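Probable mRNA-capping enzyme (Acanthamoeba polyphaga mimivirus, PDB 3BGY) caps viral mRNA as a multifunctional enzyme, this chain being its N-terminal RNA triphosphatase domain, which removes the terminal phosphate from the RNA 5' end. Local coordinates at residues A[125-130]-A[147-152]. Sequence-based numbering, arbitrary orientation.
Sequences VYKNRG and TEEIPL. With ACT (acetate ion), chain D.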
loop_
_atom_site.group_PDB
_atom_site.type_symbol
_atom_site.label_atom_id
_atom_site.label_comp_id
_atom_site.label_asym_id
_atom_site.label_seq_id
_atom_site.Cartn_x
_atom_site.Cartn_y
_atom_site.Cartn_z
ATOM N N VAL A 125 7.329 4.166 7.487
ATOM C CA VAL A 125 7.864 2.878 7.108
ATOM C C VAL A 125 9.098 3.012 6.234
ATOM O O VAL A 125 9.259 3.982 5.488
ATOM C CB VAL A 125 6.824 1.973 6.292
ATOM C CG1 VAL A 125 5.620 1.564 7.148
ATOM C CG2 VAL A 125 6.372 2.655 4.990
ATOM N N TYR A 126 9.978 2.032 6.359
ATOM C CA TYR A 126 11.152 1.950 5.509
ATOM C C TYR A 126 10.865 0.715 4.650
ATOM O O TYR A 126 10.691 -0.393 5.157
ATOM C CB TYR A 126 12.437 1.810 6.328
ATOM C CG TYR A 126 13.645 1.548 5.458
ATOM C CD1 TYR A 126 14.269 2.594 4.740
ATOM C CD2 TYR A 126 14.147 0.237 5.316
ATOM C CE1 TYR A 126 15.365 2.329 3.883
ATOM C CE2 TYR A 126 15.235 -0.036 4.480
ATOM C CZ TYR A 126 15.838 1.015 3.772
ATOM O OH TYR A 126 16.900 0.726 2.956
ATOM N N LYS A 127 10.853 0.926 3.341
ATOM C CA LYS A 127 10.518 -0.128 2.392
ATOM C C LYS A 127 11.761 -0.598 1.679
ATOM O O LYS A 127 12.394 0.183 0.970
ATOM C CB LYS A 127 9.514 0.409 1.369
ATOM C CG LYS A 127 8.164 0.797 1.935
ATOM C CD LYS A 127 7.286 1.490 0.877
ATOM C CE LYS A 127 6.424 0.505 0.073
ATOM N NZ LYS A 127 7.172 -0.602 -0.596
ATOM N N ASN A 128 12.132 -1.855 1.904
ATOM C CA ASN A 128 13.314 -2.421 1.252
ATOM C C ASN A 128 12.788 -3.041 -0.037
ATOM O O ASN A 128 12.286 -4.171 -0.047
ATOM C CB ASN A 128 14.006 -3.482 2.146
ATOM C CG ASN A 128 15.252 -4.096 1.494
ATOM O OD1 ASN A 128 15.471 -3.991 0.281
ATOM N ND2 ASN A 128 16.034 -4.796 2.295
ATOM N N ARG A 129 12.891 -2.272 -1.114
ATOM C CA ARG A 129 12.399 -2.713 -2.404
ATOM C C ARG A 129 13.221 -3.809 -3.071
ATOM O O ARG A 129 12.765 -4.413 -4.040
ATOM C CB ARG A 129 12.196 -1.508 -3.317
ATOM C CG ARG A 129 11.061 -0.600 -2.826
ATOM C CD ARG A 129 10.399 0.168 -3.959
ATOM N NE ARG A 129 9.112 0.728 -3.547
ATOM C CZ ARG A 129 8.443 1.673 -4.210
ATOM N NH1 ARG A 129 8.930 2.184 -5.338
ATOM N NH2 ARG A 129 7.294 2.134 -3.726
ATOM N N GLY A 130 14.379 -4.123 -2.493
ATOM C CA GLY A 130 15.252 -5.138 -3.060
ATOM C C GLY A 130 15.101 -6.546 -2.521
ATOM O O GLY A 130 15.593 -7.488 -3.144
ATOM N N THR A 147 6.880 -8.144 0.165
ATOM C CA THR A 147 7.866 -7.098 0.375
ATOM C C THR A 147 8.109 -6.769 1.836
ATOM O O THR A 147 7.210 -6.918 2.673
ATOM C CB THR A 147 7.537 -5.828 -0.457
ATOM O OG1 THR A 147 8.670 -4.954 -0.478
ATOM C CG2 THR A 147 6.308 -5.120 0.057
ATOM N N GLU A 148 9.328 -6.315 2.115
ATOM C CA GLU A 148 9.738 -5.957 3.470
ATOM C C GLU A 148 9.431 -4.497 3.733
ATOM O O GLU A 148 9.917 -3.621 3.021
ATOM C CB GLU A 148 11.224 -6.223 3.629
ATOM C CG GLU A 148 11.745 -6.083 5.038
ATOM C CD GLU A 148 13.270 -6.208 5.117
ATOM O OE1 GLU A 148 13.931 -6.406 4.071
ATOM O OE2 GLU A 148 13.789 -6.129 6.232
ATOM N N GLU A 149 8.643 -4.244 4.779
ATOM C CA GLU A 149 8.241 -2.904 5.139
ATOM C C GLU A 149 8.400 -2.834 6.636
ATOM O O GLU A 149 7.607 -3.405 7.382
ATOM C CB GLU A 149 6.774 -2.635 4.722
ATOM C CG GLU A 149 6.538 -2.652 3.186
ATOM C CD GLU A 149 5.179 -2.132 2.746
ATOM O OE1 GLU A 149 4.768 -1.043 3.206
ATOM O OE2 GLU A 149 4.538 -2.804 1.908
ATOM N N ILE A 150 9.411 -2.091 7.075
ATOM C CA ILE A 150 9.697 -1.972 8.505
ATOM C C ILE A 150 9.023 -0.742 9.091
ATOM O O ILE A 150 9.350 0.382 8.719
ATOM C CB ILE A 150 11.240 -1.929 8.722
ATOM C CG1 ILE A 150 11.880 -3.162 8.077
ATOM C CG2 ILE A 150 11.571 -1.841 10.236
ATOM C CD1 ILE A 150 13.405 -3.199 8.099
ATOM N N PRO A 151 8.104 -0.936 10.055
ATOM C CA PRO A 151 7.426 0.226 10.638
ATOM C C PRO A 151 8.289 0.851 11.712
ATOM O O PRO A 151 8.989 0.152 12.448
ATOM C CB PRO A 151 6.164 -0.386 11.274
ATOM C CG PRO A 151 6.091 -1.776 10.722
ATOM C CD PRO A 151 7.514 -2.181 10.570
ATOM N N LEU A 152 8.304 2.176 11.734
ATOM C CA LEU A 152 9.039 2.904 12.762
ATOM C C LEU A 152 7.928 3.369 13.677
ATOM O O LEU A 152 7.073 4.145 13.256
ATOM C CB LEU A 152 9.801 4.085 12.161
ATOM C CG LEU A 152 11.159 3.819 11.524
ATOM C CD1 LEU A 152 11.005 3.242 10.120
ATOM C CD2 LEU A 152 11.920 5.136 11.474
HETATM C C ACT D . 18.727 3.752 2.179
HETATM O O ACT D . 19.988 4.230 1.995
HETATM O OXT ACT D . 18.439 2.604 1.942
HETATM C CH3 ACT D . 17.681 4.646 2.703
#
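Tyr126 and Ile150 form an antiparallel hydrogen-bonded pair between the adjacent strands 122-136 and 142-152, which make a hairpin in the closed barrel of this tunnel-type triphosphatase. The amide of each residue donates to the carbonyl of the other: Tyr126 N to Ile150 O and Ile150 N to Tyr126 O are both 2.9 Å, and both bonds are nearly straight. At the looser end next to the corner, Asn128 N makes a more bent bond to Glu148 O at 3.0 Å.

On the face carrying Lys127 and Glu149, these two side chains run alongside each other in the same direction, Lys127 CG lying 4.0 Å from Glu149 CG. The lysine bends at chi3 and chi4, which leaves its CE 3.9 Å from Glu149 OE1. Their charges remain beyond salt-bridge range, with Lys127 NZ 4.2 Å from Glu149 OE2; Glu149 OE1 has a long, weak ion pair with Arg85.

The other face is mixed in character. With its CG anti to the backbone N (chi1 173°), Tyr126 presents a ring edge to Ile150 CD1, while its CB lies 4.3 Å from Leu152 CD1. The phenol OH donates in the ring plane to OXT of an acetate, probably from the crystallisation liquor, at 2.6 Å. Farther along, Asn128 ND2 is 3.2 Å from Glu148 OE1, amide and carboxylate passing at a slant with planes 32° apart. Asn128 OD1 accepts from Gly130 N in an Asx turn as the chain corners, and Ser131 OG hydrogen-bonds to Glu148 OE1.

The reciprocal Tyr126–Ile150 bonds thus set the register, while Lys127 and Glu149 probably attract without a direct salt bridge, beside their methylene contact.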